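Local coordinates for putative acetoin utilization protein, acetoin dehydrogenase (Thermus thermophilus, PDB 5AWE), which is of unknown function but combines a pair of CBS domains with an ACT domain, which suggests a regulatory protein that senses small ligands, at residues A[73-76]-A[77-81]. Sequence-based numbering, arbitrary orientation.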
loop_
_atom_site.group_PDB
_atom_site.type_symbol
_atom_site.label_atom_id
_atom_site.label_comp_id
_atom_site.label_asym_id
_atom_site.label_seq_id
_atom_site.Cartn_x
_atom_site.Cartn_y
_atom_site.Cartn_z
ATOM N N ALA A 73 8.089 -5.426 3.959
ATOM C CA ALA A 73 8.103 -6.882 3.979
ATOM C C ALA A 73 9.347 -7.406 4.673
ATOM O O ALA A 73 9.324 -8.483 5.269
ATOM C CB ALA A 73 8.028 -7.427 2.552
ATOM N N LYS A 74 10.434 -6.645 4.599
ATOM C CA LYS A 74 11.701 -7.100 5.152
ATOM C C LYS A 74 12.131 -6.362 6.424
ATOM O O LYS A 74 13.090 -6.762 7.087
ATOM C CB LYS A 74 12.794 -6.996 4.089
ATOM C CG LYS A 74 12.765 -8.139 3.079
ATOM C CD LYS A 74 13.618 -7.850 1.848
ATOM C CE LYS A 74 15.030 -7.415 2.219
ATOM N NZ LYS A 74 15.072 -6.017 2.742
ATOM N N LEU A 75 11.427 -5.290 6.769
ATOM C CA LEU A 75 11.733 -4.575 8.004
ATOM C C LEU A 75 11.503 -5.518 9.192
ATOM O O LEU A 75 10.493 -6.221 9.246
ATOM C CB LEU A 75 10.840 -3.335 8.131
ATOM C CG LEU A 75 11.194 -2.283 9.188
ATOM C CD1 LEU A 75 12.555 -1.671 8.886
ATOM C CD2 LEU A 75 10.126 -1.193 9.192
ATOM N N THR A 76 12.451 -5.538 10.128
ATOM C CA THR A 76 12.345 -6.392 11.314
ATOM C C THR A 76 12.011 -5.594 12.574
ATOM O O THR A 76 12.269 -4.394 12.645
ATOM C CB THR A 76 13.658 -7.159 11.565
ATOM O OG1 THR A 76 14.710 -6.233 11.875
ATOM C CG2 THR A 76 14.043 -7.959 10.325
ATOM N N VAL A 77 11.444 -6.279 13.563
ATOM C CA VAL A 77 11.099 -5.673 14.853
ATOM C C VAL A 77 12.258 -4.895 15.480
ATOM O O VAL A 77 12.051 -3.860 16.117
ATOM C CB VAL A 77 10.610 -6.763 15.846
ATOM C CG1 VAL A 77 10.509 -6.208 17.250
ATOM C CG2 VAL A 77 9.249 -7.284 15.402
ATOM N N ARG A 78 13.477 -5.388 15.283
ATOM C CA ARG A 78 14.655 -4.756 15.861
ATOM C C ARG A 78 14.817 -3.305 15.424
ATOM O O ARG A 78 15.313 -2.481 16.185
ATOM C CB ARG A 78 15.916 -5.539 15.488
ATOM C CG ARG A 78 17.157 -5.076 16.244
ATOM C CD ARG A 78 18.433 -5.695 15.683
ATOM N NE ARG A 78 18.340 -7.148 15.548
ATOM C CZ ARG A 78 18.565 -8.005 16.540
ATOM N NH1 ARG A 78 18.896 -7.555 17.745
ATOM N NH2 ARG A 78 18.461 -9.310 16.325
ATOM N N GLU A 79 14.387 -2.999 14.203
ATOM C CA GLU A 79 14.603 -1.683 13.610
ATOM C C GLU A 79 13.588 -0.644 14.074
ATOM O O GLU A 79 13.752 0.551 13.818
ATOM C CB GLU A 79 14.567 -1.791 12.082
ATOM C CG GLU A 79 15.611 -2.755 11.521
ATOM C CD GLU A 79 15.613 -2.808 10.005
ATOM O OE1 GLU A 79 15.551 -3.929 9.446
ATOM O OE2 GLU A 79 15.679 -1.731 9.374
ATOM N N VAL A 80 12.540 -1.093 14.755
ATOM C CA VAL A 80 11.487 -0.179 15.188
ATOM C C VAL A 80 11.184 -0.259 16.686
ATOM O O VAL A 80 10.389 0.526 17.200
ATOM C CB VAL A 80 10.178 -0.440 14.404
ATOM C CG1 VAL A 80 10.412 -0.204 12.917
ATOM C CG2 VAL A 80 9.700 -1.871 14.643
HETATM N N MSE A 81 11.806 -1.203 17.384
HETATM C CA MSE A 81 11.500 -1.382 18.798
HETATM C C MSE A 81 12.071 -0.245 19.641
HETATM O O MSE A 81 13.035 0.419 19.246
HETATM C CB MSE A 81 12.011 -2.744 19.305
HETATM C CG MSE A 81 13.521 -2.951 19.270
HETATM SE SE MSE A 81 13.993 -4.634 19.779
HETATM C CE MSE A 81 15.667 -4.341 20.315
HETATM O O HOH W 1 17.231 -7.247 12.300
#
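The carbonyl oxygen of T76 accepts the backbone N-H of E79, with T76 O and E79 N 3.0 Å apart and an N-H...O angle of 153°. Residues 77-79 have helical backbone angles, which brings E79 N round to T76 O, three residues on. A second turn bond follows, V80 N to V77 O at 3.1 Å. The hydroxyl of T76 leans toward the same turn: OG1 occupies the position between backbone N and carbonyl carbon (chi1 65°), where it meets a water at 2.8 Å and comes within 3.5 Å of E79 OE1, at most a weak and doubtful bond. Threonine suits the head of such a turn because its short, beta-branched hydroxyl can turn forward over the next residues, toward the E79 side chain. R78 NE makes a weak bond to the same water, while its NH2 forms a salt bridge with D17.

Segment 77-81 belongs to the loop between helix 65-74 and strand 88-89, inside the sequence range of the second CBS domain. V77 points away from T76 and packs on A23 of helix 20-30, V37 of strand 34-39 and V47 of strand 42-48, a place for a compact branched side chain. E79 sends its CB back toward the preceding residues, and its extended chain lays the carboxylate across L75, whose CD1 lies 3.2 Å from OE2. The other methyl of L75, CD2, rests 3.9 Å from V80 CG1. The L75 side chain also packs on V20 and A55, a buried setting that suits leucine.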